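PDB 4R85: cytosine deaminase from Klebsiella pneumoniae, which catalyses the hydrolytic deamination of cytosine and probably of 5-methylcytosine, which would yield thymine, at an iron(II) site in an amidohydrolase barrel. Local coordinates for residues A[103-108]-A[309-314]; A[270-275]-A[326-331]. All blocks are in the same frame, centred on the assembly; numbering follows the deposited sequence.

Following the chain from the N terminus, residues 103-108 come first, near the end of helix 92-108, and contact 1 brings them against the loop 309-314, closing a span of 200 residues that includes much of the barrel. Contact 2 starts inside that span, at 270-275, and ends beyond it, at 326-331, so the two contacts cross rather than nest, and contact 2 closes the shorter loop of 50 residues. Contact 1 joins an outer helix to the pocket loop that follows strand 303-305; contact 2 pairs the helices following strands 266-269 and 303-305. They meet at the pocket, where S309 OG lies 2.7 Å from E273 OE2, probably hydrogen-bonded.

Contact 1: residues A[103-108]-A[309-314]; sequences IGMLRD and SIQDPW. With 17E (5-methylcytosine), chain G.
M105 reaches from the helix toward I310, and the two side chains run antiparallel alongside one another. The sulfur makes the closest apolar contact, with M105 SD 4.1 Å from I310 CG2. The methionine chain is extended beyond CG, which carries its terminal methyl past the isoleucine to Q311, whose chain lies nearly perpendicular to it, with M105 CE 4.2 Å from Q311 OE1. With approaches no closer than these and no hydrogen bond between the segments, this is the loose side of the contact; the second subunit partly covers it, its R385 packing on Q311. Farther round the helix, R107 NE forms a salt bridge with D108 OD1 at 3.0 Å, approaching from above the carboxylate plane; the same oxygen accepts from Y410 OH of the second subunit.

On its pocket side the loop is buried and closely packed: S309 and W314 bear on 5-methylcytosine. C6 of the base lies over the centre of the W314 ring, with W314 CE2 to C6 at 3.4 Å, while P313 CB lies offset toward the rim of the opposite face. S309 OG approaches the 5-methyl group, CM5, to 3.2 Å. An Asx turn shapes the loop here: W314 N donates to D312 OD2 at 2.9 Å (145° at the hydrogen). A chi1 of 74° swings the D312 carboxylate forward so that OD2 closes this turn, and CG lies in plane at the edge of the W314 ring. W314 NE1 bonds to L76 O, which helps fix the rotation of the indole.

P313 and W314 pack on helix 76-87, W314 also on helix 271-277, and I310 faces helix 92-108, whose L106 packs on V111 and V114 of strand 111-119.

Contact 2: residues A[270-275]-A[326-331]; sequences CPTESI and LDAGLH
In the TIM-barrel architecture of the amidohydrolase fold, this contact pairs two helices that follow adjacent parallel strands: helix 271-277 starts directly after strand 266-269, and helix 322-332 comes after strand 303-305. Their short segments approach to 9.2 Å between axes, at 60°. P271, the first helical residue after the N-cap position C270, presses its ring onto the backbone of G329, with P271 CG 3.6 Å from G329 CA; the absence of a side chain on the glycine lets the ring lie against the main chain. At the next residue, the methyl of T272 meets the methyl of A328, T272 CG2 to A328 CB being 3.5 Å. Its chi1 of 58° sets OG1 between the backbone N and the carbonyl carbon and leaves CG2 directed at A328. The contact is largely buried and rests on van der Waals packing, with no hydrogen bond across it. P271 and L326 both touch F305 of strand 303-305, while E273, on the same short helix as P271, lines the 5-methylcytosine pocket. H331 turns to the second subunit, bonding through NE2 to Y315 OH there. Its other nitrogen, ND1, donates in the ring plane to D327 O at 2.7 Å, an oxygen that also accepts from H331 N.

Contact 1: residues A[103-108]-A[309-314]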
loop_
_atom_site.group_PDB
_atom_site.type_symbol
_atom_site.label_atom_id
_atom_site.label_comp_id
_atom_site.label_asym_id
_atom_site.label_seq_id
_atom_site.Cartn_x
_atom_site.Cartn_y
_atom_site.Cartn_z
ATOM N N ILE A 103 -5.095 -18.239 9.157
ATOM C CA ILE A 103 -3.905 -19.022 8.864
ATOM C C ILE A 103 -3.929 -19.505 7.404
ATOM O O ILE A 103 -2.900 -19.482 6.722
ATOM C CB ILE A 103 -3.761 -20.199 9.848
ATOM C CG1 ILE A 103 -3.317 -19.673 11.220
ATOM C CG2 ILE A 103 -2.755 -21.213 9.322
ATOM C CD1 ILE A 103 -3.404 -20.701 12.327
ATOM N N GLY A 104 -5.106 -19.916 6.929
ATOM C CA GLY A 104 -5.298 -20.258 5.529
ATOM C C GLY A 104 -4.900 -19.138 4.583
ATOM O O GLY A 104 -4.221 -19.378 3.580
ATOM N N MET A 105 -5.304 -17.912 4.908
ATOM C CA MET A 105 -4.922 -16.741 4.117
ATOM C C MET A 105 -3.416 -16.543 4.111
ATOM O O MET A 105 -2.845 -16.145 3.093
ATOM C CB MET A 105 -5.534 -15.455 4.685
ATOM C CG MET A 105 -7.048 -15.378 4.724
ATOM S SD MET A 105 -7.485 -13.725 5.347
ATOM C CE MET A 105 -9.069 -14.102 6.096
ATOM N N LEU A 106 -2.778 -16.768 5.257
ATOM C CA LEU A 106 -1.333 -16.564 5.353
ATOM C C LEU A 106 -0.602 -17.610 4.514
ATOM O O LEU A 106 0.351 -17.291 3.805
ATOM C CB LEU A 106 -0.858 -16.600 6.810
ATOM C CG LEU A 106 -1.376 -15.480 7.725
ATOM C CD1 LEU A 106 -1.170 -15.836 9.195
ATOM C CD2 LEU A 106 -0.683 -14.158 7.388
ATOM N N ARG A 107 -1.063 -18.857 4.603
ATOM C CA ARG A 107 -0.549 -19.959 3.791
ATOM C C ARG A 107 -0.665 -19.630 2.303
ATOM O O ARG A 107 0.266 -19.877 1.528
ATOM C CB ARG A 107 -1.319 -21.248 4.115
ATOM C CG ARG A 107 -0.946 -22.487 3.277
ATOM C CD ARG A 107 -1.810 -22.633 2.026
ATOM N NE ARG A 107 -3.214 -22.284 2.266
ATOM C CZ ARG A 107 -4.123 -23.125 2.747
ATOM N NH1 ARG A 107 -3.781 -24.368 3.047
ATOM N NH2 ARG A 107 -5.376 -22.721 2.929
ATOM N N ASP A 108 -1.815 -19.085 1.906
ATOM C CA ASP A 108 -2.041 -18.713 0.512
ATOM C C ASP A 108 -0.989 -17.731 0.018
ATOM O O ASP A 108 -0.678 -17.697 -1.172
ATOM C CB ASP A 108 -3.425 -18.109 0.305
ATOM C CG ASP A 108 -4.535 -19.149 0.356
ATOM O OD1 ASP A 108 -4.237 -20.367 0.266
ATOM O OD2 ASP A 108 -5.714 -18.736 0.477
ATOM N N SER A 309 -2.890 -6.999 12.212
ATOM C CA SER A 309 -4.320 -7.279 12.245
ATOM C C SER A 309 -4.871 -7.727 10.909
ATOM O O SER A 309 -4.476 -7.226 9.868
ATOM C CB SER A 309 -5.082 -6.016 12.640
ATOM O OG SER A 309 -4.863 -5.696 13.995
ATOM N N ILE A 310 -5.822 -8.650 10.953
ATOM C CA ILE A 310 -6.657 -8.926 9.800
ATOM C C ILE A 310 -8.127 -8.879 10.220
ATOM O O ILE A 310 -8.601 -9.738 10.971
ATOM C CB ILE A 310 -6.290 -10.268 9.140
ATOM C CG1 ILE A 310 -4.869 -10.175 8.550
ATOM C CG2 ILE A 310 -7.301 -10.625 8.060
ATOM C CD1 ILE A 310 -4.406 -11.412 7.776
ATOM N N GLN A 311 -8.821 -7.843 9.746
ATOM C CA GLN A 311 -10.244 -7.627 9.985
ATOM C C GLN A 311 -10.636 -7.735 11.453
ATOM O O GLN A 311 -11.483 -8.547 11.824
ATOM C CB GLN A 311 -11.073 -8.588 9.132
ATOM C CG GLN A 311 -10.843 -8.426 7.639
ATOM C CD GLN A 311 -11.613 -9.440 6.815
ATOM O OE1 GLN A 311 -11.057 -10.445 6.369
ATOM N NE2 GLN A 311 -12.896 -9.175 6.600
ATOM N N ASP A 312 -10.040 -6.898 12.289
ATOM C CA ASP A 312 -10.252 -7.029 13.722
ATOM C C ASP A 312 -10.752 -5.689 14.319
ATOM O O ASP A 312 -11.049 -4.759 13.553
ATOM C CB ASP A 312 -8.981 -7.635 14.378
ATOM C CG ASP A 312 -7.823 -6.649 14.487
ATOM O OD1 ASP A 312 -6.722 -7.090 14.893
ATOM O OD2 ASP A 312 -7.990 -5.449 14.188
ATOM N N PRO A 313 -10.866 -5.574 15.662
ATOM C CA PRO A 313 -11.428 -4.305 16.155
ATOM C C PRO A 313 -10.554 -3.066 15.879
ATOM O O PRO A 313 -11.058 -1.953 15.981
ATOM C CB PRO A 313 -11.516 -4.526 17.670
ATOM C CG PRO A 313 -11.562 -6.006 17.845
ATOM C CD PRO A 313 -10.700 -6.556 16.756
ATOM N N TRP A 314 -9.286 -3.260 15.523
ATOM C CA TRP A 314 -8.371 -2.139 15.302
ATOM C C TRP A 314 -8.223 -1.773 13.827
ATOM O O TRP A 314 -7.912 -0.629 13.492
ATOM C CB TRP A 314 -6.986 -2.439 15.894
ATOM C CG TRP A 314 -6.999 -2.509 17.378
ATOM C CD1 TRP A 314 -6.809 -1.472 18.255
ATOM C CD2 TRP A 314 -7.228 -3.678 18.175
ATOM N NE1 TRP A 314 -6.906 -1.929 19.552
ATOM C CE2 TRP A 314 -7.167 -3.278 19.529
ATOM C CE3 TRP A 314 -7.477 -5.023 17.874
ATOM C CZ2 TRP A 314 -7.355 -4.183 20.589
ATOM C CZ3 TRP A 314 -7.664 -5.927 18.930
ATOM C CH2 TRP A 314 -7.604 -5.496 20.269
HETATM N N1 17E G . -3.905 -4.455 20.727
HETATM C C2 17E G . -2.963 -3.517 20.833
HETATM O O2 17E G . -2.639 -3.024 22.072
HETATM N N3 17E G . -2.319 -3.045 19.760
HETATM C C4 17E G . -2.616 -3.507 18.534
HETATM N N4 17E G . -1.923 -2.994 17.395
HETATM C C5 17E G . -3.594 -4.490 18.373
HETATM C C6 17E G . -4.234 -4.955 19.519
HETATM C CM5 17E G . -3.934 -5.017 17.016
#

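Contact 2: residues A[270-275]-A[326-331]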
loop_
_atom_site.group_PDB
_atom_site.type_symbol
_atom_site.label_atom_id
_atom_site.label_comp_id
_atom_site.label_asym_id
_atom_site.label_seq_id
_atom_site.Cartn_x
_atom_site.Cartn_y
_atom_site.Cartn_z
ATOM N N CYS A 270 4.713 -2.340 12.204
ATOM C CA CYS A 270 3.485 -2.707 11.505
ATOM C C CYS A 270 2.939 -1.476 10.786
ATOM O O CYS A 270 2.013 -0.818 11.275
ATOM C CB CYS A 270 2.435 -3.237 12.485
ATOM S SG CYS A 270 2.988 -4.669 13.450
ATOM N N PRO A 271 3.525 -1.154 9.623
ATOM C CA PRO A 271 3.264 0.136 8.975
ATOM C C PRO A 271 1.820 0.373 8.538
ATOM O O PRO A 271 1.368 1.505 8.672
ATOM C CB PRO A 271 4.215 0.123 7.761
ATOM C CG PRO A 271 4.503 -1.328 7.509
ATOM C CD PRO A 271 4.510 -1.960 8.876
ATOM N N THR A 272 1.116 -0.630 8.018
ATOM C CA THR A 272 -0.273 -0.391 7.637
ATOM C C THR A 272 -1.116 -0.133 8.880
ATOM O O THR A 272 -2.019 0.691 8.864
ATOM C CB THR A 272 -0.902 -1.545 6.815
ATOM O OG1 THR A 272 -0.848 -2.772 7.561
ATOM C CG2 THR A 272 -0.175 -1.713 5.493
ATOM N N GLU A 273 -0.804 -0.826 9.967
ATOM C CA GLU A 273 -1.593 -0.657 11.182
ATOM C C GLU A 273 -1.323 0.711 11.790
ATOM O O GLU A 273 -2.247 1.436 12.174
ATOM C CB GLU A 273 -1.274 -1.746 12.203
ATOM C CG GLU A 273 -2.255 -1.786 13.344
ATOM C CD GLU A 273 -3.329 -2.845 13.140
ATOM O OE1 GLU A 273 -3.375 -3.458 12.049
ATOM O OE2 GLU A 273 -4.109 -3.082 14.081
ATOM N N SER A 274 -0.051 1.070 11.857
ATOM C CA SER A 274 0.336 2.309 12.517
ATOM C C SER A 274 -0.082 3.552 11.755
ATOM O O SER A 274 -0.485 4.541 12.359
ATOM C CB SER A 274 1.831 2.304 12.833
ATOM O OG SER A 274 2.066 1.326 13.835
ATOM N N ILE A 275 -0.023 3.507 10.427
ATOM C CA ILE A 275 -0.480 4.650 9.653
ATOM C C ILE A 275 -1.990 4.870 9.884
ATOM O O ILE A 275 -2.483 5.994 9.831
ATOM C CB ILE A 275 -0.157 4.495 8.150
ATOM C CG1 ILE A 275 -0.262 5.846 7.439
ATOM C CG2 ILE A 275 -1.031 3.436 7.498
ATOM C CD1 ILE A 275 0.931 6.766 7.737
ATOM N N LEU A 326 5.055 -4.835 3.162
ATOM C CA LEU A 326 6.381 -4.419 2.751
ATOM C C LEU A 326 6.291 -3.161 1.906
ATOM O O LEU A 326 7.006 -2.205 2.149
ATOM C CB LEU A 326 7.086 -5.542 1.979
ATOM C CG LEU A 326 8.472 -5.213 1.410
ATOM C CD1 LEU A 326 9.421 -4.813 2.530
ATOM C CD2 LEU A 326 9.028 -6.410 0.627
ATOM N N ASP A 327 5.406 -3.163 0.913
ATOM C CA ASP A 327 5.219 -1.995 0.057
ATOM C C ASP A 327 4.922 -0.743 0.904
ATOM O O ASP A 327 5.580 0.305 0.766
ATOM C CB ASP A 327 4.069 -2.267 -0.913
ATOM C CG ASP A 327 3.921 -1.199 -1.978
ATOM O OD1 ASP A 327 2.772 -0.756 -2.214
ATOM O OD2 ASP A 327 4.938 -0.826 -2.603
ATOM N N ALA A 328 3.949 -0.875 1.800
ATOM C CA ALA A 328 3.542 0.217 2.679
ATOM C C ALA A 328 4.713 0.723 3.509
ATOM O O ALA A 328 4.937 1.926 3.620
ATOM C CB ALA A 328 2.418 -0.251 3.601
ATOM N N GLY A 329 5.447 -0.214 4.093
ATOM C CA GLY A 329 6.567 0.113 4.950
ATOM C C GLY A 329 7.641 0.874 4.211
ATOM O O GLY A 329 8.145 1.875 4.706
ATOM N N LEU A 330 7.994 0.406 3.017
ATOM C CA LEU A 330 9.027 1.082 2.236
ATOM C C LEU A 330 8.650 2.526 1.891
ATOM O O LEU A 330 9.519 3.411 1.860
ATOM C CB LEU A 330 9.348 0.293 0.964
ATOM C CG LEU A 330 9.885 -1.127 1.150
ATOM C CD1 LEU A 330 10.138 -1.757 -0.214
ATOM C CD2 LEU A 330 11.168 -1.130 1.971
ATOM N N HIS A 331 7.368 2.763 1.617
ATOM C CA HIS A 331 6.892 4.116 1.311
ATOM C C HIS A 331 6.903 5.011 2.552
ATOM O O HIS A 331 7.472 6.103 2.542
ATOM C CB HIS A 331 5.457 4.089 0.753
ATOM C CG HIS A 331 5.354 3.626 -0.666
ATOM N ND1 HIS A 331 5.524 2.306 -1.037
ATOM C CD2 HIS A 331 5.064 4.303 -1.802
ATOM C CE1 HIS A 331 5.364 2.196 -2.345
ATOM N NE2 HIS A 331 5.085 3.392 -2.834
#